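Local coordinates for protein GH127 beta-L-arabinofuranoside (Geobacillus stearothermophilus, PDB 4QK0) that probably hydrolyses beta-L-arabinofuranosides, releasing L-arabinose, as a family 127 glycoside hydrolase, at residues L211-Q215 with L279-M283; I254-E258 with D285-A291; P568-F574 with A600-E605. All blocks are in the same frame, centred on the assembly; numbering follows the deposited sequence.

Interaction 1 of 3, residues L211-Q215 with L279-M283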
loop_
_atom_site.group_PDB
_atom_site.type_symbol
_atom_site.label_atom_id
_atom_site.label_comp_id
_atom_site.label_asym_id
_atom_site.label_seq_id
_atom_site.Cartn_x
_atom_site.Cartn_y
_atom_site.Cartn_z
ATOM N N LEU A 211 -33.097 7.827 26.315
ATOM C CA LEU A 211 -32.096 8.899 26.322
ATOM C C LEU A 211 -31.005 8.636 27.327
ATOM O O LEU A 211 -29.814 8.686 27.001
ATOM C CB LEU A 211 -32.762 10.222 26.594
ATOM C CG LEU A 211 -31.817 11.390 26.755
ATOM C CD1 LEU A 211 -31.185 11.709 25.423
ATOM C CD2 LEU A 211 -32.600 12.589 27.258
ATOM N N LYS A 212 -31.392 8.196 28.511
ATOM C CA LYS A 212 -30.398 7.843 29.520
ATOM C C LYS A 212 -29.563 6.579 29.212
ATOM O O LYS A 212 -28.416 6.455 29.599
ATOM C CB LYS A 212 -31.098 7.675 30.845
ATOM C CG LYS A 212 -31.574 9.009 31.404
ATOM C CD LYS A 212 -31.506 8.992 32.925
ATOM C CE LYS A 212 -32.806 8.553 33.567
ATOM N NZ LYS A 212 -33.590 9.763 33.965
ATOM N N LEU A 213 -30.193 5.611 28.571
ATOM C CA LEU A 213 -29.506 4.407 28.194
ATOM C C LEU A 213 -28.430 4.745 27.100
ATOM O O LEU A 213 -27.295 4.351 27.216
ATOM C CB LEU A 213 -30.548 3.389 27.682
ATOM C CG LEU A 213 -29.983 2.040 27.316
ATOM C CD1 LEU A 213 -29.298 1.450 28.524
ATOM C CD2 LEU A 213 -31.072 1.116 26.815
ATOM N N SER A 214 -28.811 5.529 26.109
ATOM C CA SER A 214 -27.865 6.067 25.119
ATOM C C SER A 214 -26.699 6.737 25.800
ATOM O O SER A 214 -25.535 6.383 25.572
ATOM C CB SER A 214 -28.565 7.056 24.186
ATOM O OG SER A 214 -27.687 7.557 23.175
ATOM N N GLN A 215 -26.992 7.645 26.732
ATOM C CA GLN A 215 -25.931 8.299 27.523
ATOM C C GLN A 215 -25.070 7.325 28.285
ATOM O O GLN A 215 -23.833 7.494 28.358
ATOM C CB GLN A 215 -26.529 9.319 28.523
ATOM C CG GLN A 215 -25.477 10.227 29.161
ATOM C CD GLN A 215 -24.949 11.263 28.167
ATOM O OE1 GLN A 215 -25.732 12.048 27.626
ATOM N NE2 GLN A 215 -23.631 11.265 27.898
ATOM N N LEU A 279 -26.493 13.567 21.866
ATOM C CA LEU A 279 -26.529 13.660 23.304
ATOM C C LEU A 279 -26.037 15.019 23.826
ATOM O O LEU A 279 -26.659 15.589 24.695
ATOM C CB LEU A 279 -25.687 12.602 23.944
ATOM C CG LEU A 279 -26.221 11.189 23.816
ATOM C CD1 LEU A 279 -25.092 10.199 24.122
ATOM C CD2 LEU A 279 -27.424 10.955 24.721
ATOM N N ALA A 280 -24.969 15.560 23.266
ATOM C CA ALA A 280 -24.559 16.905 23.642
ATOM C C ALA A 280 -25.695 17.927 23.468
ATOM O O ALA A 280 -25.862 18.808 24.276
ATOM C CB ALA A 280 -23.365 17.349 22.840
ATOM N N ALA A 281 -26.464 17.807 22.389
ATOM C CA ALA A 281 -27.564 18.727 22.131
ATOM C C ALA A 281 -28.677 18.539 23.131
ATOM O O ALA A 281 -29.147 19.487 23.713
ATOM C CB ALA A 281 -28.122 18.504 20.723
ATOM N N LYS A 282 -29.127 17.298 23.292
ATOM C CA LYS A 282 -30.265 17.034 24.111
ATOM C C LYS A 282 -29.975 17.248 25.591
ATOM O O LYS A 282 -30.862 17.685 26.295
ATOM C CB LYS A 282 -30.809 15.632 23.850
ATOM C CG LYS A 282 -31.359 15.492 22.429
ATOM C CD LYS A 282 -32.081 14.178 22.238
ATOM C CE LYS A 282 -32.251 13.812 20.772
ATOM N NZ LYS A 282 -33.069 14.787 20.014
HETATM N N MSE A 283 -28.766 16.929 26.055
HETATM C CA MSE A 283 -28.433 17.063 27.470
HETATM C C MSE A 283 -27.828 18.395 27.811
HETATM O O MSE A 283 -27.520 18.624 28.938
HETATM C CB MSE A 283 -27.399 16.058 27.998
HETATM C CG MSE A 283 -27.673 14.589 27.769
HETATM SE SE MSE A 283 -29.394 14.040 28.530
HETATM C CE MSE A 283 -28.784 12.378 29.434
#

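Interaction 2 of 3, residues I254-E258 with D285-A291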
loop_
_atom_site.group_PDB
_atom_site.type_symbol
_atom_site.label_atom_id
_atom_site.label_comp_id
_atom_site.label_asym_id
_atom_site.label_seq_id
_atom_site.Cartn_x
_atom_site.Cartn_y
_atom_site.Cartn_z
ATOM N N ILE A 254 -10.119 4.675 25.269
ATOM C CA ILE A 254 -10.228 5.670 26.328
ATOM C C ILE A 254 -11.613 6.304 26.245
ATOM O O ILE A 254 -12.273 6.202 25.236
ATOM C CB ILE A 254 -9.183 6.813 26.162
ATOM C CG1 ILE A 254 -9.408 7.567 24.835
ATOM C CG2 ILE A 254 -7.773 6.280 26.258
ATOM C CD1 ILE A 254 -8.276 8.524 24.457
ATOM N N PRO A 255 -12.029 7.012 27.293
ATOM C CA PRO A 255 -13.353 7.548 27.263
ATOM C C PRO A 255 -13.538 8.562 26.159
ATOM O O PRO A 255 -12.591 9.237 25.774
ATOM C CB PRO A 255 -13.511 8.165 28.677
ATOM C CG PRO A 255 -12.591 7.348 29.556
ATOM C CD PRO A 255 -11.409 7.092 28.637
ATOM N N VAL A 256 -14.772 8.704 25.687
ATOM C CA VAL A 256 -14.991 9.467 24.478
ATOM C C VAL A 256 -14.562 10.927 24.594
ATOM O O VAL A 256 -14.036 11.459 23.628
ATOM C CB VAL A 256 -16.416 9.411 23.959
ATOM C CG1 VAL A 256 -16.791 7.961 23.681
ATOM C CG2 VAL A 256 -17.388 10.047 24.935
ATOM N N ARG A 257 -14.715 11.533 25.779
ATOM C CA ARG A 257 -14.315 12.917 25.972
ATOM C C ARG A 257 -12.798 13.095 25.931
ATOM O O ARG A 257 -12.337 14.186 25.700
ATOM C CB ARG A 257 -14.896 13.528 27.274
ATOM C CG ARG A 257 -16.414 13.660 27.280
ATOM C CD ARG A 257 -16.976 13.866 28.676
ATOM N NE ARG A 257 -18.446 13.898 28.710
ATOM C CZ ARG A 257 -19.208 12.825 28.721
ATOM N NH1 ARG A 257 -18.666 11.609 28.610
ATOM N NH2 ARG A 257 -20.533 12.938 28.776
ATOM N N GLU A 258 -12.025 12.042 26.101
ATOM C CA GLU A 258 -10.582 12.175 25.962
ATOM C C GLU A 258 -10.078 11.851 24.534
ATOM O O GLU A 258 -8.889 11.945 24.273
ATOM C CB GLU A 258 -9.902 11.243 26.942
ATOM C CG GLU A 258 -10.258 11.617 28.362
ATOM C CD GLU A 258 -9.850 10.569 29.397
ATOM O OE1 GLU A 258 -10.624 10.437 30.370
ATOM O OE2 GLU A 258 -8.796 9.880 29.271
ATOM N N ASP A 285 -24.758 19.136 27.352
ATOM C CA ASP A 285 -23.471 18.738 27.979
ATOM C C ASP A 285 -22.335 19.365 27.182
ATOM O O ASP A 285 -22.023 18.936 26.057
ATOM C CB ASP A 285 -23.365 17.207 27.989
ATOM C CG ASP A 285 -22.050 16.689 28.572
ATOM O OD1 ASP A 285 -21.081 17.458 28.781
ATOM O OD2 ASP A 285 -21.977 15.473 28.806
ATOM N N GLU A 286 -21.764 20.424 27.734
ATOM C CA GLU A 286 -20.757 21.238 27.064
ATOM C C GLU A 286 -19.454 20.452 26.803
ATOM O O GLU A 286 -18.802 20.681 25.807
ATOM C CB GLU A 286 -20.451 22.523 27.896
ATOM C CG GLU A 286 -19.409 23.466 27.274
ATOM C CD GLU A 286 -19.830 24.010 25.885
ATOM O OE1 GLU A 286 -21.038 24.281 25.660
ATOM O OE2 GLU A 286 -18.967 24.171 24.999
ATOM N N SER A 287 -19.090 19.568 27.713
ATOM C CA SER A 287 -17.889 18.796 27.596
ATOM C C SER A 287 -17.992 17.834 26.376
ATOM O O SER A 287 -17.011 17.599 25.659
ATOM C CB SER A 287 -17.640 17.990 28.887
ATOM O OG SER A 287 -18.596 16.917 29.043
ATOM N N LEU A 288 -19.188 17.314 26.164
ATOM C CA LEU A 288 -19.430 16.429 25.083
ATOM C C LEU A 288 -19.508 17.215 23.761
ATOM O O LEU A 288 -18.988 16.785 22.736
ATOM C CB LEU A 288 -20.698 15.638 25.361
ATOM C CG LEU A 288 -20.912 14.318 24.669
ATOM C CD1 LEU A 288 -19.708 13.411 24.829
ATOM C CD2 LEU A 288 -22.168 13.673 25.269
ATOM N N LYS A 289 -20.105 18.381 23.820
ATOM C CA LYS A 289 -20.142 19.272 22.697
ATOM C C LYS A 289 -18.743 19.612 22.196
ATOM O O LYS A 289 -18.498 19.607 21.002
ATOM C CB LYS A 289 -20.862 20.564 23.069
ATOM C CG LYS A 289 -20.896 21.615 21.978
ATOM C CD LYS A 289 -21.835 22.767 22.317
ATOM C CE LYS A 289 -21.518 23.950 21.422
ATOM N NZ LYS A 289 -22.640 24.904 21.326
ATOM N N GLN A 290 -17.858 19.933 23.113
ATOM C CA GLN A 290 -16.484 20.278 22.771
ATOM C C GLN A 290 -15.722 19.096 22.236
ATOM O O GLN A 290 -14.971 19.257 21.310
ATOM C CB GLN A 290 -15.740 20.819 23.979
ATOM C CG GLN A 290 -15.954 22.318 24.100
ATOM C CD GLN A 290 -15.536 22.856 25.449
ATOM O OE1 GLN A 290 -14.771 22.215 26.184
ATOM N NE2 GLN A 290 -16.056 24.028 25.801
ATOM N N ALA A 291 -15.938 17.917 22.807
ATOM C CA ALA A 291 -15.324 16.693 22.281
ATOM C C ALA A 291 -15.734 16.471 20.823
ATOM O O ALA A 291 -14.898 16.227 19.980
ATOM C CB ALA A 291 -15.692 15.497 23.123
#

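Interaction 3 of 3, residues P568-F574 with A600-E605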
loop_
_atom_site.group_PDB
_atom_site.type_symbol
_atom_site.label_atom_id
_atom_site.label_comp_id
_atom_site.label_asym_id
_atom_site.label_seq_id
_atom_site.Cartn_x
_atom_site.Cartn_y
_atom_site.Cartn_z
ATOM N N PRO A 568 -5.099 6.016 -21.653
ATOM C CA PRO A 568 -4.460 5.456 -20.478
ATOM C C PRO A 568 -3.325 6.301 -19.947
ATOM O O PRO A 568 -2.998 7.369 -20.483
ATOM C CB PRO A 568 -3.963 4.082 -20.980
ATOM C CG PRO A 568 -3.792 4.245 -22.457
ATOM C CD PRO A 568 -4.558 5.448 -22.911
ATOM N N ASN A 569 -2.789 5.845 -18.828
ATOM C CA ASN A 569 -1.681 6.503 -18.122
ATOM C C ASN A 569 -1.999 7.915 -17.662
ATOM O O ASN A 569 -1.376 8.896 -18.087
ATOM C CB ASN A 569 -0.382 6.460 -18.961
ATOM C CG ASN A 569 0.836 6.776 -18.122
ATOM O OD1 ASN A 569 0.700 7.146 -16.946
ATOM N ND2 ASN A 569 2.032 6.623 -18.704
ATOM N N LEU A 570 -2.986 8.020 -16.790
ATOM C CA LEU A 570 -3.472 9.340 -16.367
ATOM C C LEU A 570 -2.461 10.016 -15.461
ATOM O O LEU A 570 -2.474 11.222 -15.343
ATOM C CB LEU A 570 -4.853 9.257 -15.717
ATOM C CG LEU A 570 -5.958 8.706 -16.615
ATOM C CD1 LEU A 570 -7.225 8.479 -15.812
ATOM C CD2 LEU A 570 -6.244 9.619 -17.764
ATOM N N ALA A 571 -1.570 9.261 -14.847
ATOM C CA ALA A 571 -0.434 9.880 -14.094
ATOM C C ALA A 571 0.434 10.730 -15.006
ATOM O O ALA A 571 0.965 11.757 -14.588
ATOM C CB ALA A 571 0.414 8.812 -13.429
ATOM N N ASN A 572 0.512 10.362 -16.288
ATOM C CA ASN A 572 1.268 11.123 -17.307
ATOM C C ASN A 572 0.408 12.203 -18.006
ATOM O O ASN A 572 0.374 12.324 -19.256
ATOM C CB ASN A 572 1.816 10.138 -18.347
ATOM C CG ASN A 572 2.681 10.807 -19.377
ATOM O OD1 ASN A 572 3.535 11.661 -19.063
ATOM N ND2 ASN A 572 2.488 10.417 -20.620
ATOM N N LEU A 573 -0.363 12.919 -17.197
ATOM C CA LEU A 573 -1.176 14.062 -17.638
ATOM C C LEU A 573 -0.877 15.154 -16.670
ATOM O O LEU A 573 -0.938 14.945 -15.460
ATOM C CB LEU A 573 -2.668 13.798 -17.543
ATOM C CG LEU A 573 -3.481 13.493 -18.798
ATOM C CD1 LEU A 573 -4.940 13.339 -18.406
ATOM C CD2 LEU A 573 -3.386 14.571 -19.834
ATOM N N PHE A 574 -0.532 16.305 -17.208
ATOM C CA PHE A 574 -0.084 17.434 -16.448
ATOM C C PHE A 574 -0.969 18.608 -16.836
ATOM O O PHE A 574 -1.156 18.911 -18.020
ATOM C CB PHE A 574 1.416 17.709 -16.694
ATOM C CG PHE A 574 2.301 16.561 -16.288
ATOM C CD1 PHE A 574 2.482 15.464 -17.124
ATOM C CD2 PHE A 574 2.909 16.552 -15.051
ATOM C CE1 PHE A 574 3.267 14.393 -16.739
ATOM C CE2 PHE A 574 3.683 15.499 -14.652
ATOM C CZ PHE A 574 3.869 14.403 -15.505
ATOM N N ALA A 600 -4.386 19.835 -21.553
ATOM C CA ALA A 600 -3.297 19.402 -20.702
ATOM C C ALA A 600 -2.059 18.988 -21.530
ATOM O O ALA A 600 -2.042 19.119 -22.753
ATOM C CB ALA A 600 -3.773 18.234 -19.858
ATOM N N GLU A 601 -1.048 18.493 -20.838
ATOM C CA GLU A 601 0.190 18.038 -21.433
ATOM C C GLU A 601 0.517 16.631 -21.004
ATOM O O GLU A 601 0.337 16.285 -19.846
ATOM C CB GLU A 601 1.339 18.910 -20.963
ATOM C CG GLU A 601 1.313 20.301 -21.503
ATOM C CD GLU A 601 2.538 21.126 -21.090
ATOM O OE1 GLU A 601 3.569 20.539 -20.650
ATOM O OE2 GLU A 601 2.447 22.365 -21.196
ATOM N N ARG A 602 1.018 15.842 -21.950
ATOM C CA ARG A 602 1.596 14.543 -21.690
ATOM C C ARG A 602 3.079 14.482 -22.073
ATOM O O ARG A 602 3.533 15.123 -23.004
ATOM C CB ARG A 602 0.908 13.497 -22.506
ATOM C CG ARG A 602 -0.563 13.319 -22.239
ATOM C CD ARG A 602 -0.962 12.019 -22.869
ATOM N NE ARG A 602 -2.260 11.525 -22.443
ATOM C CZ ARG A 602 -2.452 10.684 -21.434
ATOM N NH1 ARG A 602 -1.461 10.306 -20.635
ATOM N NH2 ARG A 602 -3.663 10.258 -21.185
ATOM N N VAL A 603 3.819 13.677 -21.345
ATOM C CA VAL A 603 5.175 13.357 -21.743
ATOM C C VAL A 603 5.128 12.369 -22.896
ATOM O O VAL A 603 4.379 11.402 -22.865
ATOM C CB VAL A 603 5.974 12.779 -20.555
ATOM C CG1 VAL A 603 7.353 12.303 -20.979
ATOM C CG2 VAL A 603 6.089 13.863 -19.484
ATOM N N ASP A 604 5.971 12.602 -23.879
ATOM C CA ASP A 604 6.054 11.749 -25.067
ATOM C C ASP A 604 6.827 10.464 -24.784
ATOM O O ASP A 604 8.005 10.498 -24.459
ATOM C CB ASP A 604 6.712 12.545 -26.195
ATOM C CG ASP A 604 6.570 11.900 -27.574
ATOM O OD1 ASP A 604 6.237 10.703 -27.720
ATOM O OD2 ASP A 604 6.794 12.650 -28.541
ATOM N N GLU A 605 6.123 9.334 -24.869
ATOM C CA GLU A 605 6.730 8.000 -24.709
ATOM C C GLU A 605 7.433 7.587 -26.016
ATOM O O GLU A 605 8.445 6.908 -25.964
ATOM C CB GLU A 605 5.705 6.913 -24.298
ATOM C CG GLU A 605 4.732 7.281 -23.184
ATOM C CD GLU A 605 4.041 6.065 -22.560
ATOM O OE1 GLU A 605 2.940 6.197 -21.906
ATOM O OE2 GLU A 605 4.613 4.967 -22.740
HETATM O O HOH W 1 1.281 8.585 -22.060
#

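Interaction 1 of 3, residues L211-Q215 with L279-M283
Leu211, Ser214 and Gln215 of helix 208-220 pack against Leu279, Lys282 and selenomethionine Met283 of helix 266-283, a helix-helix contact within the GH127 catalytic domain. This domain belongs to the six-hairpin glycosidase clan, consistent with an (alpha/alpha)6 barrel. The two short segments run in roughly opposite senses, at 133° between their directions. Their axes come no nearer than 11.2 Å, so side chains fill the space between the backbones. No hydrogen bond joins the segments.

Leu279 is central. Leu279 CD2 lies 3.9 Å from Leu211 CD1, the two leucines side by side and pointing opposite ways. Leu279 CD2 is also 3.7 Å from Ser214 OG. That hydroxyl has its polar partner elsewhere, in the carbonyl of Glu195, and offers Leu279 only van der Waals contact.

Leu211 and Met283 meet tip to tip, with Leu211 CD2 3.7 Å from Met283 SE. Leu211 CG stands anti to the backbone N (chi1 175°), which carries its two methyls across to the other helix. One goes to Met283, the other to Leu279 and to CD of Lys282.

Gln215 and Met283 run antiparallel alongside one another. The Met283 chain bends at chi2 (-57°) and again at chi3, and this brings its CE methyl to 3.9 Å from Gln215 CB. Gln215 OE1 lies 3.2 Å from Met283 CG and 3.5 Å from Leu279 CD2. The amide oxygen therefore rests among carbon atoms, while NE2 is hydrogen-bonded to Asp219 on its own helix.

Lys282 lies at the margin; its NZ forms a salt bridge with Glu203. Helix 194-205, which carries Glu203, also packs on Leu211, Ser214 and Leu279 through Tyr202 and Leu199. Leu288 of helix 286-302 touches Gln215 and Leu279, and Arg346 of helix 334-350 touches Lys282.

Interaction 2 of 3, residues I254-E258 with D285-A291
Arg257 makes a salt bridge to Asp285, with Arg257 NH2 2.9 Å from Asp285 OD2 and an almost straight N-H...O angle of 173°. Arg257 NE donates a second bond to Ser287 OG at 3.0 Å. Both acceptors lie in the guanidinium plane, at its edge. The carboxylate is turned by 26° from that plane.

Asp285 is also the N-cap of helix 286-302. Asp285 OD1 accepts from Leu288 N at 3.2 Å, from above the carboxylate plane. Ser287 OG donates to the syn lone pair of Asp285 OD1 at 2.6 Å, and Ser287 N adds a weak bond. The serine hydroxyl thus links the aspartate to the arginine. With chi1 at 70°, Ser287 OG sits between its own backbone N and carbonyl carbon, which points it at both Arg257 NE and Asp285 OD1.

Leu288 lies over one face of the Arg257 guanidinium, its CD1 3.9 Å above the plane and over the centre. Leu288 CD1 is also 4.1 Å from Val256 CG2, and Ala291 CB approaches Arg257 CA. Val256 also packs on Met272 and Met276 of helix 266-283.

Arg257 NH1 forms a further salt bridge to Asp219 of helix 208-220, so two carboxylates, Asp219 and Asp285, share the cation. Asp285 both caps a helix and holds the arginine. Its charge is probably stabilised by the helix start as well as by Arg257.

Interaction 3 of 3, residues P568-F574 with A600-E605
Phe574 and Glu601 form a single antiparallel hydrogen-bonded pair, Phe574 N to Glu601 O at 2.8 Å and Glu601 N to Phe574 O at 2.9 Å. It lies near the start of strand 574-586 and the end of 593-603, the open end of an antiparallel pair in the C-terminal domain. Asn572 extends the pairing through its amide. Asn572 OD1 accepts from Val603 N, and Asn572 ND2 donates to Val603 O at 3.1 Å, in plane and on a lone pair. Its chi1 of -176° swings the amide away from its own backbone N and alongside that of Val603.

The extended Arg602 side chain reaches into the 568-574 loop. Arg602 NH1 donates to Asn569 O at 2.9 Å; Asn572 N meets that oxygen from the opposite face. Arg602 NH2 bonds to Asn566 O, and weakly to Pro568 O. Leu573 CG lies over one guanidinium face. A leucine in place of Arg602 would probably leave the carbonyls of Pro568 and Asn569 without this donor.

A water bridges Asn572 ND2 and Glu605 OE1. Asn569 and the poorly ordered Glu605 join the subunit interface, bonding to Pro541 and Gln542 of the second subunit. The loop carbonyls probably help to stabilise the arginine's charge.

In the fold
From the N terminus, helix 208-220 supplies the first half of interaction 1, and the loop with 254-258 opens interaction 2. Helix 266-283 then closes interaction 1, and helix 286-302 closes interaction 2, so the two cross along the chain. Their centres are about 12 Å apart and they touch: Gln215 packs on Arg257, Ala280 on Lys289, and Asp219 takes bonds from both Gln215 and Arg257. Together they tie three helices and a loop of the catalytic domain. Interaction 3 follows in series in the C-terminal domain, closing a 25-residue loop that holds most of strand 574-586 and the first part of strand 593-603. Its centre lies about 54 Å from that of interaction 1, across the chain's centre.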